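Local coordinates for protein inulin fructotransferase (Bacillus sp. snu-7, PDB 2INV) that probably cleaves inulin by intramolecular fructosyl transfer, releasing terminal difructosyl units as a cyclic difructose anhydride, at residues Glu210-Gly215 and Leu235-Glu240; Gly241-Gly246 and Arg264-Ser269; Arg254-Phe259 and Pro277-Leu282. All blocks are in the same frame, centred on the assembly; numbering follows the deposited sequence.

Interaction 1. Residues Glu210-Gly215 and Leu235-Glu240; sequences ELTGAG and LAENHE
Glu210 and Leu235 share one face of a parallel ladder, their side chains crossing at a slant, Glu210 CG 4.1 Å from Leu235 CD2, where two successive coils of the right-handed parallel beta-helix stack; the carboxylate of Glu210 finds its partner in His185. Leu211 faces the other way, together with Ala236, and its main chain ties the coils twice: its N donates to Leu235 O, and its O accepts from Glu237 N at 2.7 Å. Its side chain crosses that of His239 at about a right angle, bringing Leu211 CB to 3.3 Å from His239 NE2. Past this point the ladder breaks. Thr212 runs alongside Glu237, its CB and CG2 against OE1 of that residue. With CG anti to the carbonyl carbon (chi1 -58°) and the chain extended beyond it, Glu237 carries its carboxylate out to the turn, where OE1, met on its anti side, accepts from Gly213 N at 3.0 Å. Gly213 O is taken by Asn238 ND2, a straight bond (179°) lying in the amide plane, so the N-H and the C=O of Gly213 are each held by a side chain of the next coil. Ala214 lays its CA against Glu237 O at 3.1 Å. The register has slipped by one residue when pairing resumes: Gly215 N reaches Asn238 O, and Glu240 N reaches Gly215 O. Lacking a side chain, Gly215 can press its CA over the His239 ring, 3.4 Å from the centroid, where a beta carbon would collide with CE1. A water bridges Thr212 O and His239 NE2, 2.9 Å from the latter.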
# COMPACT_ATOMS: atom_id res chain seq x y z
N GLU A 210 15.05 9.67 6.91
CA GLU A 210 15.20 10.42 8.15
C GLU A 210 14.16 11.53 8.32
O GLU A 210 14.26 12.59 7.69
CB GLU A 210 16.60 11.02 8.23
CG GLU A 210 17.71 9.98 8.34
CD GLU A 210 19.09 10.59 8.21
OE1 GLU A 210 19.67 10.53 7.10
OE2 GLU A 210 19.61 11.15 9.21
N LEU A 211 13.17 11.28 9.18
CA LEU A 211 12.12 12.26 9.45
C LEU A 211 12.47 12.95 10.76
O LEU A 211 12.07 12.53 11.85
CB LEU A 211 10.78 11.55 9.56
CG LEU A 211 10.59 10.56 8.42
CD1 LEU A 211 9.30 9.78 8.61
CD2 LEU A 211 10.59 11.30 7.09
N THR A 212 13.24 14.02 10.62
CA THR A 212 13.74 14.79 11.76
C THR A 212 12.87 15.97 12.17
O THR A 212 11.86 16.27 11.55
CB THR A 212 15.15 15.29 11.44
OG1 THR A 212 15.11 16.09 10.25
CG2 THR A 212 16.07 14.10 11.19
N GLY A 213 13.30 16.64 13.24
CA GLY A 213 12.58 17.79 13.75
C GLY A 213 11.29 17.40 14.45
O GLY A 213 11.23 17.35 15.69
N ALA A 214 10.26 17.15 13.66
CA ALA A 214 8.96 16.76 14.20
C ALA A 214 8.06 16.43 13.02
O ALA A 214 8.41 16.74 11.87
CB ALA A 214 8.36 17.91 15.00
N GLY A 215 6.93 15.79 13.28
CA GLY A 215 6.05 15.43 12.18
C GLY A 215 4.61 15.17 12.55
O GLY A 215 4.26 14.97 13.71
N LEU A 235 13.96 6.51 10.39
CA LEU A 235 14.12 7.27 11.62
C LEU A 235 13.03 8.33 11.72
O LEU A 235 12.74 9.02 10.74
CB LEU A 235 15.51 7.91 11.63
CG LEU A 235 15.81 9.05 12.61
CD1 LEU A 235 15.66 8.58 14.05
CD2 LEU A 235 17.22 9.54 12.35
N ALA A 236 12.44 8.46 12.90
CA ALA A 236 11.38 9.44 13.11
C ALA A 236 11.60 10.22 14.40
O ALA A 236 11.77 9.64 15.47
CB ALA A 236 10.04 8.76 13.13
N GLU A 237 11.57 11.55 14.30
CA GLU A 237 11.79 12.40 15.46
C GLU A 237 10.57 13.22 15.85
O GLU A 237 10.10 14.07 15.09
CB GLU A 237 12.98 13.34 15.23
CG GLU A 237 14.28 12.60 14.91
CD GLU A 237 15.46 13.55 14.80
OE1 GLU A 237 15.23 14.77 14.62
OE2 GLU A 237 16.61 13.07 14.85
N ASN A 238 10.07 12.96 17.05
CA ASN A 238 8.92 13.68 17.58
C ASN A 238 7.78 13.72 16.58
O ASN A 238 7.23 14.78 16.27
CB ASN A 238 9.35 15.10 17.97
CG ASN A 238 10.65 15.10 18.75
OD1 ASN A 238 10.76 14.45 19.80
ND2 ASN A 238 11.65 15.82 18.24
N HIS A 239 7.44 12.54 16.07
CA HIS A 239 6.35 12.39 15.11
C HIS A 239 5.11 11.95 15.84
O HIS A 239 5.18 11.27 16.87
CB HIS A 239 6.69 11.36 14.04
CG HIS A 239 7.19 11.96 12.77
ND1 HIS A 239 6.47 11.94 11.59
CD2 HIS A 239 8.35 12.60 12.48
CE1 HIS A 239 7.17 12.54 10.64
NE2 HIS A 239 8.31 12.95 11.15
N GLU A 240 3.98 12.32 15.27
CA GLU A 240 2.69 12.00 15.83
C GLU A 240 1.86 11.57 14.64
O GLU A 240 1.89 12.21 13.59
CB GLU A 240 2.12 13.26 16.48
CG GLU A 240 0.62 13.25 16.72
CD GLU A 240 0.25 12.87 18.14
OE1 GLU A 240 1.11 13.00 19.04
OE2 GLU A 240 -0.91 12.46 18.35
O HOH W 1 9.87 15.00 9.81

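Interaction 2. Residues Gly241-Gly246 and Arg264-Ser269. With 2PO (phosphonate), chain H.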
# COMPACT_ATOMS: atom_id res chain seq x y z
N GLY A 241 1.13 10.46 14.79
CA GLY A 241 0.31 9.96 13.70
C GLY A 241 1.06 9.28 12.57
O GLY A 241 0.52 9.11 11.48
N LEU A 242 2.31 8.88 12.82
CA LEU A 242 3.09 8.20 11.79
C LEU A 242 2.58 6.78 11.58
O LEU A 242 2.37 6.04 12.53
CB LEU A 242 4.57 8.15 12.18
CG LEU A 242 5.56 7.51 11.20
CD1 LEU A 242 5.50 8.21 9.85
CD2 LEU A 242 6.98 7.60 11.77
N LEU A 243 2.36 6.43 10.31
CA LEU A 243 1.89 5.11 9.94
C LEU A 243 3.01 4.49 9.14
O LEU A 243 3.44 5.04 8.12
CB LEU A 243 0.64 5.20 9.07
CG LEU A 243 -0.55 4.29 9.36
CD1 LEU A 243 -1.42 4.22 8.12
CD2 LEU A 243 -0.08 2.90 9.75
N VAL A 244 3.50 3.35 9.59
CA VAL A 244 4.56 2.66 8.88
C VAL A 244 3.96 1.28 8.66
O VAL A 244 3.71 0.53 9.61
CB VAL A 244 5.84 2.65 9.72
CG1 VAL A 244 6.95 1.95 8.97
CG2 VAL A 244 6.25 4.09 10.02
N THR A 245 3.73 0.96 7.40
CA THR A 245 3.07 -0.28 7.05
C THR A 245 3.49 -0.87 5.69
O THR A 245 3.84 -0.13 4.77
CB THR A 245 1.56 -0.01 7.02
OG1 THR A 245 1.00 0.69 5.73
CG2 THR A 245 0.95 0.57 8.23
N GLY A 246 3.43 -2.19 5.59
CA GLY A 246 3.77 -2.87 4.35
C GLY A 246 5.14 -2.59 3.77
O GLY A 246 5.32 -2.60 2.56
N ARG A 264 1.79 8.11 19.67
CA ARG A 264 0.64 7.63 18.92
C ARG A 264 0.93 7.27 17.46
O ARG A 264 0.15 7.61 16.57
CB ARG A 264 -0.47 8.67 18.92
CG ARG A 264 -1.01 9.01 20.28
CD ARG A 264 -0.72 10.46 20.60
NE ARG A 264 -0.66 10.65 22.05
CZ ARG A 264 -0.07 11.66 22.65
NH1 ARG A 264 0.53 12.61 21.94
NH2 ARG A 264 -0.04 11.72 23.98
N CYS A 265 2.05 6.60 17.21
CA CYS A 265 2.36 6.21 15.84
C CYS A 265 2.04 4.74 15.71
O CYS A 265 1.70 4.09 16.72
CB CYS A 265 3.84 6.46 15.53
SG CYS A 265 4.33 8.19 15.64
N SER A 266 2.14 4.20 14.50
CA SER A 266 1.83 2.79 14.30
C SER A 266 2.76 2.11 13.32
O SER A 266 2.97 2.60 12.20
CB SER A 266 0.38 2.63 13.83
OG SER A 266 0.09 1.29 13.51
N VAL A 267 3.31 0.98 13.74
CA VAL A 267 4.20 0.20 12.90
C VAL A 267 3.55 -1.18 12.79
O VAL A 267 3.69 -2.02 13.68
CB VAL A 267 5.60 0.11 13.53
CG1 VAL A 267 6.51 -0.76 12.69
CG2 VAL A 267 6.18 1.51 13.66
N THR A 268 2.86 -1.38 11.68
CA THR A 268 2.10 -2.60 11.44
C THR A 268 2.26 -3.21 10.05
O THR A 268 2.48 -2.50 9.06
CB THR A 268 0.61 -2.31 11.62
OG1 THR A 268 0.41 -1.58 12.85
CG2 THR A 268 -0.19 -3.60 11.64
N SER A 269 2.14 -4.54 9.98
CA SER A 269 2.21 -5.26 8.71
C SER A 269 3.51 -5.02 7.95
O SER A 269 3.50 -4.70 6.76
CB SER A 269 1.03 -4.84 7.83
OG SER A 269 -0.19 -5.04 8.51
P 2PO H . -0.80 -2.05 3.54
O1P 2PO H . -2.17 -1.34 3.23
O2P 2PO H . 0.29 -0.91 3.75
O3P 2PO H . -0.40 -3.16 2.64
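Val244 and Val267 lie next to each other on one face of a parallel pair, Val244 CB 4.1 Å from Val267 CG2. The main chain of Val244 does the joining: its N donates to Ser266 O at 2.8 Å, and its O accepts from Thr268 N at 2.9 Å as well as from the side chain of Asn270. Two residues earlier Leu242 O likewise accepts, from Ser266 N at 2.7 Å. Cys265 turns its sulfur beside its own backbone N (chi1 -62°), which sets SG 3.5 Å from Leu242 CB and lets Leu242 N make a weak bond to it. These are adjacent coils of the right-handed parallel beta-helix, their strand axes only 8° apart. Leu242, with CG anti to N (chi1 -178°), packs its side chain on Ala236, Val220 and Phe259. Ser266 lies on the other face of the strands, with Leu243, Thr245 and Thr268; its OG accepts from Thr268 OG1 at 3.0 Å. Near here the subunits of the trimer meet: Leu243 packs on Asn247 of a second subunit, and Ser269 OG bonds to Ser269 of both other subunits. Thr245 OG1 donates to O2P of the bound phosphonate at 2.6 Å, and Thr245 of each of the other two subunits binds the same ion.

Interaction 3. Residues Arg254-Phe259 and Pro277-Leu282; sequences RSLIEF and PGMLRL
Arg281 and Glu258 run side by side and point the same way, their guanidinium and carboxylate planes only 6° apart. Glu258 OE1 lies over one face of the guanidinium, offset toward the rim, and 4.3 Å from Arg281 NH1; no N-H points at it, so the attraction is one of charge alone. NE and NH2 of Arg281 serve backbone oxygens instead. With CG anti to the carbonyl carbon (chi1 -56°), the chain runs extended to NE, which donates to Gly278 O at 2.8 Å, in the carbonyl plane and on a lone pair, while NH2 reaches Arg254 O at 2.7 Å from well above that carbonyl. A methionine in place of Arg281 would take away both donors and the charge, and would probably leave Gly278 O without its mate and the Glu258 carboxylate without the cation at its face. Arg254 crosses Arg281 at about a right angle and holds Glu258 side-on: its NE meets the syn lone pair of OE1, and its NH2 forms a salt bridge with OE2 at 2.7 Å. Ser255 OG donates to the anti lone pair of OE1 at 2.5 Å; with the two Arg254 bonds this limits the carboxylate's turning, and its charge probably eases the arginines' mutual repulsion. All this decorates a corner of the right-handed parallel beta-helix, where the chain bends at Leu256 and Ile257 and both of their N atoms converge on the O of Met279 (a selenomethionine). Beyond the bend the coils pair in parallel, Arg281 N to Ile257 O and Phe259 N to Arg281 O. On the other face, Ile257 packs on Leu280, and Leu282 lies alongside Phe259, its CD1 3.7 Å from Phe259 CD2.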
# COMPACT_ATOMS: atom_id res chain seq x y z
N ARG A 254 21.77 0.26 11.62
CA ARG A 254 22.13 -0.01 13.01
C ARG A 254 20.80 -0.41 13.63
O ARG A 254 20.74 -1.15 14.62
CB ARG A 254 22.67 1.26 13.70
CG ARG A 254 21.63 2.36 13.89
CD ARG A 254 22.26 3.65 14.40
NE ARG A 254 21.24 4.60 14.85
CZ ARG A 254 21.38 5.92 14.81
NH1 ARG A 254 22.49 6.46 14.34
NH2 ARG A 254 20.39 6.70 15.23
N SER A 255 19.74 0.08 13.00
CA SER A 255 18.36 -0.19 13.40
C SER A 255 17.55 -0.22 12.10
O SER A 255 18.03 0.24 11.06
CB SER A 255 17.84 0.91 14.33
OG SER A 255 17.84 2.17 13.67
N LEU A 256 16.34 -0.75 12.16
CA LEU A 256 15.49 -0.80 10.97
C LEU A 256 14.39 0.23 11.13
O LEU A 256 14.00 0.88 10.16
CB LEU A 256 14.90 -2.20 10.78
CG LEU A 256 15.90 -3.32 10.47
CD1 LEU A 256 15.13 -4.61 10.24
CD2 LEU A 256 16.73 -2.97 9.24
N ILE A 257 13.90 0.38 12.35
CA ILE A 257 12.87 1.36 12.64
C ILE A 257 13.26 2.00 13.96
O ILE A 257 13.37 1.32 14.98
CB ILE A 257 11.48 0.74 12.74
CG1 ILE A 257 11.05 0.25 11.35
CG2 ILE A 257 10.48 1.77 13.27
CD1 ILE A 257 9.75 -0.49 11.33
N GLU A 258 13.45 3.31 13.92
CA GLU A 258 13.90 4.01 15.10
C GLU A 258 13.15 5.31 15.33
O GLU A 258 13.29 6.28 14.58
CB GLU A 258 15.39 4.28 14.96
CG GLU A 258 16.08 4.70 16.22
CD GLU A 258 17.55 4.93 15.97
OE1 GLU A 258 18.18 4.07 15.31
OE2 GLU A 258 18.09 5.97 16.43
N PHE A 259 12.35 5.32 16.40
CA PHE A 259 11.56 6.47 16.78
C PHE A 259 12.15 7.13 18.03
O PHE A 259 12.48 6.43 18.98
CB PHE A 259 10.14 6.06 17.19
CG PHE A 259 9.27 5.56 16.08
CD1 PHE A 259 9.66 5.64 14.75
CD2 PHE A 259 8.00 5.04 16.37
CE1 PHE A 259 8.80 5.22 13.72
CE2 PHE A 259 7.15 4.62 15.36
CZ PHE A 259 7.54 4.72 14.04
N PRO A 277 21.35 -6.26 17.07
CA PRO A 277 20.49 -5.91 18.20
C PRO A 277 19.79 -4.59 17.91
O PRO A 277 20.29 -3.76 17.16
CB PRO A 277 21.50 -5.79 19.34
CG PRO A 277 22.42 -6.93 19.06
CD PRO A 277 22.59 -6.91 17.54
N GLY A 278 18.61 -4.41 18.50
CA GLY A 278 17.85 -3.18 18.32
C GLY A 278 17.39 -2.84 16.90
O GLY A 278 17.66 -1.74 16.41
N MSE A 279 16.68 -3.75 16.26
CA MSE A 279 16.17 -3.54 14.90
C MSE A 279 15.00 -2.55 14.95
O MSE A 279 14.81 -1.75 14.03
CB MSE A 279 15.71 -4.87 14.29
CG MSE A 279 16.84 -5.72 13.75
SE MSE A 279 16.48 -7.62 13.73
CE MSE A 279 16.62 -8.01 15.62
N LEU A 280 14.23 -2.62 16.03
CA LEU A 280 13.06 -1.77 16.23
C LEU A 280 13.29 -1.03 17.55
O LEU A 280 13.26 -1.64 18.62
CB LEU A 280 11.81 -2.65 16.35
CG LEU A 280 10.53 -1.73 15.81
CD1 LEU A 280 9.47 -2.72 15.37
CD2 LEU A 280 10.18 -0.82 16.93
N ARG A 281 13.51 0.28 17.47
CA ARG A 281 13.77 1.06 18.68
C ARG A 281 12.80 2.19 19.01
O ARG A 281 12.49 3.04 18.18
CB ARG A 281 15.18 1.63 18.63
CG ARG A 281 16.28 0.60 18.44
CD ARG A 281 17.65 1.25 18.55
NE ARG A 281 18.66 0.53 17.78
CZ ARG A 281 19.94 0.89 17.73
NH1 ARG A 281 20.36 1.95 18.40
NH2 ARG A 281 20.80 0.18 17.00
N LEU A 282 12.33 2.19 20.26
CA LEU A 282 11.44 3.23 20.76
C LEU A 282 12.21 3.87 21.90
O LEU A 282 12.26 3.38 23.03
CB LEU A 282 10.11 2.65 21.25
CG LEU A 282 8.94 3.08 20.36
CD1 LEU A 282 9.17 2.63 18.93
CD2 LEU A 282 7.64 2.50 20.89
O HOH W 2 19.50 -3.64 14.36

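How the interactions relate
The three contacts join neighbouring coils of one solenoid. Interactions 1 and 3 belong to the same sheet, strands 232-240 and 258-260 being neighbours in it: Ala236 N probably bonds to Glu258 O at 2.9 Å. Interaction 2 follows interaction 1 in the chain, and Glu240 OE1 forms a salt bridge with Arg264 NH1 at 3.0 Å across them. Interactions 2 and 3 meet through the Phe259 ring, whose CZ is 3.5 Å from Val267 CG2. The sugar sites lie close by: the side chain of Glu240 is about 7 Å from a bound fructose and that of Leu256 about 9 Å from one. Gln216, next after 210-215, and Arg252 and Phe275, just before the segments of interaction 3, line glycan pockets, whereas interaction 2 reaches the phosphonate between subunits.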